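Local coordinates for minor capsid protein VP1 (PDB 5US7) that builds the T=1 icosahedral shell of human bocavirus 3 from sixty copies, its longest form carrying a phospholipase A2-like region at the N-terminus, at residues G84-R89 with A310-A315; H171-D176 with P431-I436; L300-R305 with A314-G319; L383-Q388 with N392-V397. One frame throughout, in Å; residues are numbered along the deposited sequence.

Interaction 1 (G84-R89 with A310-A315); sequences GGKSQR and ASDTAA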
loop_
_atom_site.group_PDB
_atom_site.type_symbol
_atom_site.label_atom_id
_atom_site.label_comp_id
_atom_site.label_asym_id
_atom_site.label_seq_id
_atom_site.Cartn_x
_atom_site.Cartn_y
_atom_site.Cartn_z
ATOM N N GLY A 84 -18.786 -10.761 126.111
ATOM C CA GLY A 84 -17.806 -9.798 125.650
ATOM C C GLY A 84 -16.349 -10.180 125.844
ATOM O O GLY A 84 -16.045 -11.298 126.256
ATOM N N GLY A 85 -15.439 -9.255 125.543
ATOM C CA GLY A 85 -15.791 -7.964 124.975
ATOM C C GLY A 85 -16.307 -8.009 123.549
ATOM O O GLY A 85 -17.417 -7.560 123.287
ATOM N N LYS A 86 -15.496 -8.560 122.646
ATOM C CA LYS A 86 -15.838 -8.787 121.244
ATOM C C LYS A 86 -16.636 -7.617 120.679
ATOM O O LYS A 86 -17.819 -7.753 120.356
ATOM C CB LYS A 86 -16.597 -10.102 121.084
ATOM C CG LYS A 86 -16.580 -10.578 119.655
ATOM C CD LYS A 86 -15.126 -10.810 119.288
ATOM C CE LYS A 86 -14.939 -11.274 117.869
ATOM N NZ LYS A 86 -15.505 -12.623 117.685
ATOM N N SER A 87 -15.983 -6.469 120.549
ATOM C CA SER A 87 -16.625 -5.166 120.630
ATOM C C SER A 87 -17.000 -4.535 119.291
ATOM O O SER A 87 -17.370 -3.358 119.290
ATOM C CB SER A 87 -15.732 -4.208 121.416
ATOM O OG SER A 87 -15.569 -4.647 122.751
ATOM N N GLN A 88 -16.927 -5.258 118.169
ATOM C CA GLN A 88 -16.820 -4.626 116.850
ATOM C C GLN A 88 -17.782 -3.461 116.669
ATOM O O GLN A 88 -18.966 -3.557 116.993
ATOM C CB GLN A 88 -17.084 -5.643 115.737
ATOM C CG GLN A 88 -15.984 -6.629 115.467
ATOM C CD GLN A 88 -16.071 -7.846 116.330
ATOM O OE1 GLN A 88 -16.931 -7.949 117.199
ATOM N NE2 GLN A 88 -15.192 -8.800 116.077
ATOM N N ARG A 89 -17.243 -2.349 116.166
ATOM C CA ARG A 89 -18.023 -1.129 116.000
ATOM C C ARG A 89 -18.825 -1.121 114.704
ATOM O O ARG A 89 -19.936 -0.582 114.665
ATOM C CB ARG A 89 -17.105 0.088 116.079
ATOM C CG ARG A 89 -16.162 0.266 114.922
ATOM C CD ARG A 89 -15.432 1.574 115.084
ATOM N NE ARG A 89 -14.598 1.554 116.278
ATOM C CZ ARG A 89 -14.116 2.636 116.875
ATOM N NH1 ARG A 89 -14.390 3.836 116.390
ATOM N NH2 ARG A 89 -13.365 2.517 117.957
ATOM N N ALA A 310 -22.433 -17.178 122.702
ATOM C CA ALA A 310 -22.112 -15.819 122.244
ATOM C C ALA A 310 -20.631 -15.624 122.572
ATOM O O ALA A 310 -19.855 -16.581 122.434
ATOM C CB ALA A 310 -23.049 -14.792 122.846
ATOM N N SER A 311 -20.221 -14.448 123.044
ATOM C CA SER A 311 -18.804 -14.131 123.258
ATOM C C SER A 311 -18.060 -14.576 122.000
ATOM O O SER A 311 -18.527 -14.292 120.888
ATOM C CB SER A 311 -18.323 -14.755 124.559
ATOM O OG SER A 311 -18.370 -16.170 124.499
ATOM N N ASP A 312 -16.936 -15.274 122.113
ATOM C CA ASP A 312 -16.336 -15.901 120.946
ATOM C C ASP A 312 -15.697 -17.217 121.361
ATOM O O ASP A 312 -14.944 -17.262 122.338
ATOM C CB ASP A 312 -15.315 -14.972 120.300
ATOM C CG ASP A 312 -14.851 -15.465 118.958
ATOM O OD1 ASP A 312 -15.252 -16.572 118.545
ATOM O OD2 ASP A 312 -14.110 -14.716 118.301
ATOM N N THR A 313 -15.992 -18.279 120.614
ATOM C CA THR A 313 -15.533 -19.627 120.932
ATOM C C THR A 313 -14.873 -20.203 119.691
ATOM O O THR A 313 -15.545 -20.438 118.683
ATOM C CB THR A 313 -16.697 -20.509 121.375
ATOM O OG1 THR A 313 -17.640 -20.611 120.302
ATOM C CG2 THR A 313 -17.398 -19.902 122.572
ATOM N N ALA A 314 -13.566 -20.438 119.759
ATOM C CA ALA A 314 -12.824 -20.864 118.580
ATOM C C ALA A 314 -11.970 -22.092 118.851
ATOM O O ALA A 314 -12.107 -23.109 118.164
ATOM C CB ALA A 314 -11.953 -19.734 118.053
ATOM N N ALA A 315 -11.071 -21.975 119.829
ATOM C CA ALA A 315 -9.920 -22.814 120.162
ATOM C C ALA A 315 -8.666 -22.372 119.434
ATOM O O ALA A 315 -7.577 -22.797 119.805
ATOM C CB ALA A 315 -10.148 -24.308 119.887
#
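Lys86 and Asp312 reach toward each other across the gap between two loops and meet in a salt bridge, Lys86 NZ lying 2.6 Å from Asp312 OD2. The two side chains are inclined to one another, and the ammonium group comes down on the carboxylate from above its plane, 62° out of it. The approach is one-sided: Asp312 OD1 is 4.0 Å from Lys86 NZ, so a single carboxylate oxygen carries the bond. Lys86 starts out with CG anti to its backbone N (chi1 -162°), then bends at chi2 and again at chi4. The second bend turns NZ onto the acid and leaves the methylene CE alongside it, with Lys86 CE 3.6 Å from Asp312 OD2.

Behind the charged pair the backbones draw together at Gly84 and Ser311, whose CA atoms are 5.0 Å apart. Contact there is loose, Gly84 N standing 4.3 Å from Ser311 CB. The peptide between Gly84 and Gly85, just ahead of the lysine, is modelled as cis.

In the parvovirus jelly roll, 84-89 belongs to the loop joining strands B and C, and 310-315 to the very long loop between strands G and H; the bridge ties these two loops together. Lys86 also packs on Ala289 of a neighbouring subunit, and Asp312 touches Met317 of its own chain. With both residues buried, the bridge probably compensates part of each charge, and the nearby ammonium group would be expected to favour the ionised form of Asp312.

Interaction 2 (H171-D176 with P431-I436); sequences HPWDED and PFDGSI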
loop_
_atom_site.group_PDB
_atom_site.type_symbol
_atom_site.label_atom_id
_atom_site.label_comp_id
_atom_site.label_asym_id
_atom_site.label_seq_id
_atom_site.Cartn_x
_atom_site.Cartn_y
_atom_site.Cartn_z
ATOM N N HIS A 171 -18.992 -12.644 102.549
ATOM C CA HIS A 171 -18.385 -13.610 103.455
ATOM C C HIS A 171 -19.193 -14.900 103.417
ATOM O O HIS A 171 -20.412 -14.868 103.217
ATOM C CB HIS A 171 -18.292 -13.043 104.874
ATOM C CG HIS A 171 -17.572 -13.926 105.842
ATOM N ND1 HIS A 171 -18.202 -14.927 106.544
ATOM C CD2 HIS A 171 -16.273 -13.964 106.215
ATOM C CE1 HIS A 171 -17.325 -15.538 107.318
ATOM N NE2 HIS A 171 -16.146 -14.974 107.137
ATOM N N PRO A 172 -18.555 -16.047 103.609
ATOM C CA PRO A 172 -19.265 -17.316 103.475
ATOM C C PRO A 172 -20.175 -17.595 104.656
ATOM O O PRO A 172 -20.068 -16.991 105.722
ATOM C CB PRO A 172 -18.133 -18.340 103.401
ATOM C CG PRO A 172 -17.003 -17.581 102.864
ATOM C CD PRO A 172 -17.104 -16.236 103.495
ATOM N N TRP A 173 -21.100 -18.521 104.429
ATOM C CA TRP A 173 -21.953 -19.144 105.431
ATOM C C TRP A 173 -23.008 -18.230 106.016
ATOM O O TRP A 173 -23.750 -18.670 106.888
ATOM C CB TRP A 173 -21.155 -19.751 106.587
ATOM C CG TRP A 173 -20.444 -20.947 106.164
ATOM C CD1 TRP A 173 -19.130 -21.055 105.860
ATOM C CD2 TRP A 173 -21.025 -22.217 105.908
ATOM N NE1 TRP A 173 -18.843 -22.335 105.473
ATOM C CE2 TRP A 173 -19.999 -23.066 105.488
ATOM C CE3 TRP A 173 -22.320 -22.723 106.008
ATOM C CZ2 TRP A 173 -20.222 -24.392 105.174
ATOM C CZ3 TRP A 173 -22.538 -24.030 105.696
ATOM C CH2 TRP A 173 -21.499 -24.854 105.287
ATOM N N ASP A 174 -23.085 -16.975 105.611
ATOM C CA ASP A 174 -24.100 -16.101 106.167
ATOM C C ASP A 174 -25.409 -16.240 105.404
ATOM O O ASP A 174 -25.422 -16.364 104.179
ATOM C CB ASP A 174 -23.636 -14.644 106.166
ATOM C CG ASP A 174 -23.314 -14.129 104.784
ATOM O OD1 ASP A 174 -23.270 -14.929 103.829
ATOM O OD2 ASP A 174 -23.116 -12.906 104.648
ATOM N N GLU A 175 -26.507 -16.239 106.146
ATOM C CA GLU A 175 -27.837 -16.132 105.576
ATOM C C GLU A 175 -27.992 -14.758 104.944
ATOM O O GLU A 175 -27.268 -13.835 105.297
ATOM C CB GLU A 175 -28.879 -16.339 106.665
ATOM C CG GLU A 175 -28.802 -17.709 107.279
ATOM C CD GLU A 175 -29.671 -17.854 108.499
ATOM O OE1 GLU A 175 -30.178 -16.829 108.995
ATOM O OE2 GLU A 175 -29.837 -18.999 108.968
ATOM N N ASP A 176 -29.030 -14.601 104.110
ATOM C CA ASP A 176 -29.216 -13.571 103.077
ATOM C C ASP A 176 -28.897 -14.040 101.669
ATOM O O ASP A 176 -29.003 -13.252 100.726
ATOM C CB ASP A 176 -28.383 -12.291 103.292
ATOM C CG ASP A 176 -26.884 -12.464 103.024
ATOM O OD1 ASP A 176 -26.437 -13.535 102.566
ATOM O OD2 ASP A 176 -26.134 -11.501 103.286
ATOM N N PRO A 431 -9.510 -22.948 101.845
ATOM C CA PRO A 431 -10.186 -22.789 103.127
ATOM C C PRO A 431 -10.783 -24.106 103.573
ATOM O O PRO A 431 -11.121 -24.970 102.764
ATOM C CB PRO A 431 -11.260 -21.741 102.831
ATOM C CG PRO A 431 -11.489 -21.854 101.394
ATOM C CD PRO A 431 -10.176 -22.192 100.780
ATOM N N PHE A 432 -10.903 -24.259 104.884
ATOM C CA PHE A 432 -11.349 -25.534 105.418
ATOM C C PHE A 432 -12.857 -25.702 105.376
ATOM O O PHE A 432 -13.354 -26.756 105.778
ATOM C CB PHE A 432 -10.854 -25.719 106.848
ATOM C CG PHE A 432 -9.371 -25.863 106.957
ATOM C CD1 PHE A 432 -8.604 -26.112 105.840
ATOM C CD2 PHE A 432 -8.748 -25.791 108.184
ATOM C CE1 PHE A 432 -7.245 -26.256 105.938
ATOM C CE2 PHE A 432 -7.388 -25.939 108.286
ATOM C CZ PHE A 432 -6.637 -26.171 107.162
ATOM N N ASP A 433 -13.594 -24.703 104.909
ATOM C CA ASP A 433 -15.024 -24.854 104.702
ATOM C C ASP A 433 -15.368 -25.260 103.280
ATOM O O ASP A 433 -16.550 -25.358 102.948
ATOM C CB ASP A 433 -15.757 -23.560 105.063
ATOM C CG ASP A 433 -15.324 -22.386 104.217
ATOM O OD1 ASP A 433 -14.349 -22.519 103.455
ATOM O OD2 ASP A 433 -15.968 -21.323 104.309
ATOM N N GLY A 434 -14.371 -25.487 102.432
ATOM C CA GLY A 434 -14.604 -25.958 101.088
ATOM C C GLY A 434 -14.850 -24.883 100.058
ATOM O O GLY A 434 -14.996 -25.208 98.876
ATOM N N SER A 435 -14.894 -23.620 100.459
ATOM C CA SER A 435 -15.113 -22.548 99.506
ATOM C C SER A 435 -13.935 -22.452 98.546
ATOM O O SER A 435 -12.846 -22.955 98.809
ATOM C CB SER A 435 -15.302 -21.225 100.232
ATOM O OG SER A 435 -16.446 -21.271 101.058
ATOM N N ILE A 436 -14.164 -21.813 97.414
ATOM C CA ILE A 436 -13.105 -21.577 96.448
ATOM C C ILE A 436 -12.629 -20.153 96.647
ATOM O O ILE A 436 -13.326 -19.199 96.294
ATOM C CB ILE A 436 -13.577 -21.788 95.008
ATOM C CG1 ILE A 436 -13.924 -23.245 94.762
ATOM C CG2 ILE A 436 -12.499 -21.363 94.053
ATOM C CD1 ILE A 436 -14.571 -23.452 93.447
#
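Trp173 points the N-H edge of its indole at Asp433, with NE1 3.3 Å from Asp433 OD2. The bond is weak, bent to 127° at the hydrogen, and the ring and carboxylate planes stand 44° apart. Asp433 CB lies in the plane of the indole at that same edge, so the acid slides past the ring rather than meeting it head-on. Pro172 adds an apolar neighbour: its CB is 3.8 Å from Asp433 OD2 and 4.1 Å from Ser435 OG.

What holds Asp433 is its own turn. Residues 431-434 form a type I beta turn, and Asp433 OD1 then accepts from Ser435 N at 3.2 Å, nearly straight at 168°, closing an Asx turn; Ser435 OG makes a weak bond to Asp433 OD2. In jelly-roll terms the contact joins the loop between strands E and F to the end of the G-H loop, close to the centre of the subunit.

On the other side of the contact, His171 ND1 bonds weakly to Pro172 O, and Pro172 CD lies over a face of the imidazole. Further out, the Trp173 ring meets Trp356 and takes a cation-pi contact from Arg268 of a neighbouring subunit, while Arg407 binds Gly434 O.

Interaction 3 (L300-R305 with A314-G319); sequences LLSAQR and AAWMVG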
loop_
_atom_site.group_PDB
_atom_site.type_symbol
_atom_site.label_atom_id
_atom_site.label_comp_id
_atom_site.label_asym_id
_atom_site.label_seq_id
_atom_site.Cartn_x
_atom_site.Cartn_y
_atom_site.Cartn_z
ATOM N N LEU A 300 -4.969 -28.811 112.925
ATOM C CA LEU A 300 -4.705 -28.516 114.327
ATOM C C LEU A 300 -5.827 -29.110 115.164
ATOM O O LEU A 300 -6.945 -28.590 115.165
ATOM C CB LEU A 300 -4.600 -27.010 114.544
ATOM C CG LEU A 300 -3.477 -26.307 113.786
ATOM C CD1 LEU A 300 -3.572 -24.808 113.966
ATOM C CD2 LEU A 300 -2.121 -26.811 114.231
ATOM N N LEU A 301 -5.532 -30.192 115.874
ATOM C CA LEU A 301 -6.506 -30.846 116.731
ATOM C C LEU A 301 -6.348 -30.510 118.203
ATOM O O LEU A 301 -7.118 -31.016 119.021
ATOM C CB LEU A 301 -6.439 -32.359 116.548
ATOM C CG LEU A 301 -6.845 -32.807 115.152
ATOM C CD1 LEU A 301 -6.679 -34.306 115.013
ATOM C CD2 LEU A 301 -8.271 -32.384 114.876
ATOM N N SER A 302 -5.367 -29.699 118.569
ATOM C CA SER A 302 -5.118 -29.475 119.980
ATOM C C SER A 302 -6.014 -28.361 120.514
ATOM O O SER A 302 -6.821 -27.764 119.796
ATOM C CB SER A 302 -3.643 -29.166 120.216
ATOM O OG SER A 302 -3.265 -27.972 119.565
ATOM N N ALA A 303 -5.858 -28.087 121.796
ATOM C CA ALA A 303 -6.693 -27.179 122.583
ATOM C C ALA A 303 -8.162 -27.573 122.420
ATOM O O ALA A 303 -8.474 -28.736 122.151
ATOM C CB ALA A 303 -6.376 -25.753 122.181
ATOM N N GLN A 304 -9.054 -26.589 122.503
ATOM C CA GLN A 304 -10.499 -26.774 122.426
ATOM C C GLN A 304 -11.194 -25.449 122.707
ATOM O O GLN A 304 -10.554 -24.496 123.155
ATOM C CB GLN A 304 -11.012 -27.849 123.388
ATOM C CG GLN A 304 -10.878 -27.568 124.869
ATOM C CD GLN A 304 -9.601 -28.119 125.477
ATOM O OE1 GLN A 304 -8.853 -28.847 124.834
ATOM N NE2 GLN A 304 -9.351 -27.772 126.730
ATOM N N ARG A 305 -12.492 -25.368 122.433
ATOM C CA ARG A 305 -13.198 -24.100 122.523
ATOM C C ARG A 305 -13.281 -23.609 123.962
ATOM O O ARG A 305 -13.209 -24.380 124.921
ATOM C CB ARG A 305 -14.603 -24.226 121.952
ATOM C CG ARG A 305 -14.653 -24.455 120.469
ATOM C CD ARG A 305 -16.086 -24.562 120.051
ATOM N NE ARG A 305 -16.256 -24.802 118.629
ATOM C CZ ARG A 305 -16.329 -23.842 117.719
ATOM N NH1 ARG A 305 -16.250 -22.574 118.086
ATOM N NH2 ARG A 305 -16.496 -24.149 116.446
ATOM N N ALA A 314 -13.566 -20.438 119.759
ATOM C CA ALA A 314 -12.824 -20.864 118.580
ATOM C C ALA A 314 -11.970 -22.092 118.851
ATOM O O ALA A 314 -12.107 -23.109 118.164
ATOM C CB ALA A 314 -11.953 -19.734 118.053
ATOM N N ALA A 315 -11.071 -21.975 119.829
ATOM C CA ALA A 315 -9.920 -22.814 120.162
ATOM C C ALA A 315 -8.666 -22.372 119.434
ATOM O O ALA A 315 -7.577 -22.797 119.805
ATOM C CB ALA A 315 -10.148 -24.308 119.887
ATOM N N TRP A 316 -8.779 -21.526 118.420
ATOM C CA TRP A 316 -7.634 -20.832 117.855
ATOM C C TRP A 316 -8.084 -19.420 117.544
ATOM O O TRP A 316 -8.977 -19.239 116.717
ATOM C CB TRP A 316 -7.132 -21.538 116.599
ATOM C CG TRP A 316 -6.598 -22.891 116.879
ATOM C CD1 TRP A 316 -7.281 -24.061 116.831
ATOM C CD2 TRP A 316 -5.260 -23.223 117.253
ATOM N NE1 TRP A 316 -6.459 -25.105 117.155
ATOM C CE2 TRP A 316 -5.209 -24.615 117.417
ATOM C CE3 TRP A 316 -4.102 -22.477 117.464
ATOM C CZ2 TRP A 316 -4.049 -25.276 117.781
ATOM C CZ3 TRP A 316 -2.954 -23.134 117.822
ATOM C CH2 TRP A 316 -2.934 -24.520 117.978
ATOM N N MET A 317 -7.475 -18.427 118.179
ATOM C CA MET A 317 -7.892 -17.039 118.019
ATOM C C MET A 317 -6.782 -16.268 117.319
ATOM O O MET A 317 -5.805 -15.868 117.950
ATOM C CB MET A 317 -8.204 -16.424 119.377
ATOM C CG MET A 317 -9.384 -17.035 120.097
ATOM S SD MET A 317 -10.973 -16.767 119.296
ATOM C CE MET A 317 -11.229 -15.026 119.576
ATOM N N VAL A 318 -6.976 -15.968 116.047
ATOM C CA VAL A 318 -5.999 -15.198 115.291
ATOM C C VAL A 318 -6.290 -13.717 115.487
ATOM O O VAL A 318 -7.411 -13.256 115.251
ATOM C CB VAL A 318 -6.019 -15.593 113.806
ATOM C CG1 VAL A 318 -5.518 -17.003 113.645
ATOM C CG2 VAL A 318 -7.412 -15.517 113.258
ATOM N N GLY A 319 -5.289 -12.968 115.936
ATOM C CA GLY A 319 -5.502 -11.581 116.281
ATOM C C GLY A 319 -4.234 -10.769 116.156
ATOM O O GLY A 319 -3.200 -11.261 115.704
#
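Leu300 sets one methyl over the face of the Trp316 indole in a CH-pi contact. Its CD1 sits 3.8 Å from the centroid of the six-membered ring and only 10° off the ring normal. The two side chains cross at about a right angle, and Leu300 CB adds apolar contact on the CE2-CZ2 side of the indole, 3.7 Å from Trp316 CZ2. Trp316 keeps its CG anti to the carbonyl carbon (chi1 -65°), which swings the indole back toward 300-305.

The polar neighbour of the ring is Ser302, whose OG lies near the indole plane at its edge, 3.3 Å from Trp316 CZ2. That hydroxyl finds its hydrogen-bond partner in Asp396, an acid that also touches the tryptophan.

Both segments lie in the long loop between strands G and H of the parvovirus jelly roll. Between 300-305 and 314-319 the chain doubles back on itself, the CA atoms of Arg305 and Ala315 coming within 4.2 Å, yet no hydrogen bond spans the two segments.

At this end alanine methyls meet backbone. Ala315 CB packs against the Gln304 carbonyl group, Ala315 CA directs a C-H at Gln304 O, 3.5 Å away, and Ala303 CB lies 4.0 Å from Ala315 O.

Arg305 runs extended from CG to NE alongside Ala314. Its CG is 3.7 Å from Ala314 O, and that oxygen stands over one face of the guanidinium, displaced toward its rim. The charge itself is answered elsewhere, by a salt bridge from Arg305 NH2 to Asp339, while Gln304 NE2 makes a weak hydrogen bond to Gln388 of a neighbouring subunit.

Interaction 4 (L383-Q388 with N392-V397); sequences LYRGNQ and NLCSDV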
loop_
_atom_site.group_PDB
_atom_site.type_symbol
_atom_site.label_atom_id
_atom_site.label_comp_id
_atom_site.label_asym_id
_atom_site.label_seq_id
_atom_site.Cartn_x
_atom_site.Cartn_y
_atom_site.Cartn_z
ATOM N N LEU A 383 -2.124 -39.073 112.362
ATOM C CA LEU A 383 -0.662 -39.086 112.363
ATOM C C LEU A 383 -0.061 -40.093 113.337
ATOM O O LEU A 383 0.720 -40.939 112.904
ATOM C CB LEU A 383 -0.103 -37.689 112.629
ATOM C CG LEU A 383 1.385 -37.578 112.274
ATOM C CD1 LEU A 383 1.736 -38.458 111.087
ATOM C CD2 LEU A 383 1.764 -36.162 111.948
ATOM N N TYR A 384 -0.305 -39.984 114.642
ATOM C CA TYR A 384 0.186 -41.003 115.575
ATOM C C TYR A 384 1.692 -41.232 115.563
ATOM O O TYR A 384 2.156 -42.211 114.976
ATOM C CB TYR A 384 -0.498 -42.349 115.336
ATOM C CG TYR A 384 -1.910 -42.397 115.826
ATOM C CD1 TYR A 384 -2.185 -42.660 117.155
ATOM C CD2 TYR A 384 -2.968 -42.194 114.967
ATOM C CE1 TYR A 384 -3.471 -42.703 117.617
ATOM C CE2 TYR A 384 -4.259 -42.240 115.420
ATOM C CZ TYR A 384 -4.507 -42.489 116.745
ATOM O OH TYR A 384 -5.803 -42.541 117.195
ATOM N N ARG A 385 2.471 -40.343 116.167
ATOM C CA ARG A 385 3.902 -40.589 116.264
ATOM C C ARG A 385 4.192 -41.792 117.155
ATOM O O ARG A 385 3.386 -42.183 118.001
ATOM C CB ARG A 385 4.636 -39.360 116.790
ATOM C CG ARG A 385 4.324 -38.981 118.206
ATOM C CD ARG A 385 5.077 -37.719 118.565
ATOM N NE ARG A 385 4.839 -37.310 119.944
ATOM C CZ ARG A 385 3.797 -36.587 120.338
ATOM N NH1 ARG A 385 2.893 -36.188 119.454
ATOM N NH2 ARG A 385 3.660 -36.259 121.614
ATOM N N GLY A 386 5.379 -42.367 116.961
ATOM C CA GLY A 386 5.632 -43.715 117.445
ATOM C C GLY A 386 5.771 -43.811 118.951
ATOM O O GLY A 386 5.134 -44.648 119.590
ATOM N N ASN A 387 6.590 -42.949 119.538
ATOM C CA ASN A 387 7.046 -43.107 120.931
ATOM C C ASN A 387 7.753 -44.465 121.013
ATOM O O ASN A 387 8.445 -44.857 120.065
ATOM C CB ASN A 387 5.873 -42.915 121.885
ATOM C CG ASN A 387 6.282 -42.950 123.344
ATOM O OD1 ASN A 387 7.322 -43.501 123.697
ATOM N ND2 ASN A 387 5.458 -42.363 124.200
ATOM N N GLN A 388 7.586 -45.221 122.092
ATOM C CA GLN A 388 8.356 -46.442 122.299
ATOM C C GLN A 388 7.460 -47.670 122.300
ATOM O O GLN A 388 7.651 -48.569 121.476
ATOM C CB GLN A 388 9.151 -46.342 123.605
ATOM C CG GLN A 388 10.133 -47.475 123.815
ATOM C CD GLN A 388 11.254 -47.478 122.790
ATOM O OE1 GLN A 388 12.029 -46.528 122.693
ATOM N NE2 GLN A 388 11.341 -48.551 122.018
ATOM N N ASN A 392 1.072 -42.631 120.050
ATOM C CA ASN A 392 0.378 -41.482 120.599
ATOM C C ASN A 392 -0.015 -40.572 119.453
ATOM O O ASN A 392 0.789 -40.313 118.556
ATOM C CB ASN A 392 1.250 -40.733 121.603
ATOM C CG ASN A 392 1.640 -41.594 122.780
ATOM O OD1 ASN A 392 2.806 -41.647 123.165
ATOM N ND2 ASN A 392 0.666 -42.293 123.350
ATOM N N LEU A 393 -1.255 -40.099 119.482
ATOM C CA LEU A 393 -1.749 -39.241 118.419
ATOM C C LEU A 393 -0.994 -37.921 118.393
ATOM O O LEU A 393 -0.723 -37.319 119.434
ATOM C CB LEU A 393 -3.241 -38.986 118.602
ATOM C CG LEU A 393 -3.864 -38.002 117.615
ATOM C CD1 LEU A 393 -3.735 -38.518 116.200
ATOM C CD2 LEU A 393 -5.315 -37.758 117.962
ATOM N N CYS A 394 -0.652 -37.472 117.190
ATOM C CA CYS A 394 -0.032 -36.170 116.995
ATOM C C CYS A 394 -1.143 -35.164 116.729
ATOM O O CYS A 394 -1.798 -35.212 115.684
ATOM C CB CYS A 394 0.970 -36.214 115.847
ATOM S SG CYS A 394 1.834 -34.659 115.553
ATOM N N SER A 395 -1.352 -34.249 117.675
ATOM C CA SER A 395 -2.516 -33.375 117.633
ATOM C C SER A 395 -2.353 -32.264 116.604
ATOM O O SER A 395 -3.264 -32.004 115.814
ATOM C CB SER A 395 -2.769 -32.784 119.019
ATOM O OG SER A 395 -3.084 -33.801 119.951
ATOM N N ASP A 396 -1.206 -31.600 116.600
ATOM C CA ASP A 396 -0.951 -30.488 115.697
ATOM C C ASP A 396 -0.071 -30.966 114.555
ATOM O O ASP A 396 1.080 -31.353 114.776
ATOM C CB ASP A 396 -0.290 -29.328 116.434
ATOM C CG ASP A 396 -1.227 -28.652 117.405
ATOM O OD1 ASP A 396 -2.452 -28.847 117.277
ATOM O OD2 ASP A 396 -0.742 -27.934 118.304
ATOM N N VAL A 397 -0.613 -30.946 113.347
ATOM C CA VAL A 397 0.121 -31.303 112.143
ATOM C C VAL A 397 0.238 -30.044 111.305
ATOM O O VAL A 397 -0.746 -29.588 110.715
ATOM C CB VAL A 397 -0.580 -32.420 111.362
ATOM C CG1 VAL A 397 0.160 -32.717 110.084
ATOM C CG2 VAL A 397 -0.703 -33.654 112.215
#
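Asn392 OD1 takes a hydrogen bond from Asn387 ND2 at 2.9 Å, 162° at the hydrogen. The acceptor lies close to the amide plane of Asn387, while the two amide planes are turned 60° against each other. Asn387 places its CG anti to the backbone N (chi1 -175°), which carries the amide across to Asn392. A backbone bond runs beside this pair, Asn392 N to Arg385 O at 3.1 Å. It makes Arg385 and Asn392 a hydrogen-bonded antiparallel pair, a single bridge where the chain folds back on itself.

One residue before Arg385, Tyr384 CA-H points at Asn392 O, the carbon 3.1 Å from the oxygen. The phenol ring then covers Leu393: Leu393 CD1 sits over one face, 4.0 Å from the ring centroid and offset toward the rim. Arg385 extends along the opposing limb, with Cys394 CA at the edge of its guanidinium.

At the far end the contact turns apolar. Leu383 CB rests 3.7 Å from Cys394 CB, and Leu383 CD2 meets Val397 CG2 at 3.5 Å.

The fold-back belongs to the G-H loop, far from the centre of the subunit, and is covered by a neighbouring subunit: Arg331 of that chain makes a cation-pi contact with Tyr384, and its Trp316 packs on Leu383 and Arg385. Such interleaving is consistent with the intertwined G-H loops of parvovirus capsids. Amide and backbone bonds thus fix how the two limbs lie at one end, apolar packing joins them at the other, and no salt bridge crosses between the two limbs.

How the interactions relate
All four contacts involve the long G-H loop. Interactions 1 and 3 share Ala314 and Ala315, their centres 14 Å apart. Interaction 3 also joins interaction 4 within the chain: Leu301 N lies 2.9 Å from Ser395 O, a probable hydrogen bond just beyond the paired strands 299-300 and 396-397, and Ser302 OG lies 2.6 Å from Asp396 OD1. Interaction 2 stands apart, its nearest atoms about 6 Å from interaction 3 and about 11 Å from interaction 1. Interactions 1, 2 and 3 all touch neighbouring subunits, and the weak bond between Gln304 and Gln388 of another chain links interaction 3 to interaction 4 across an interface of the capsid.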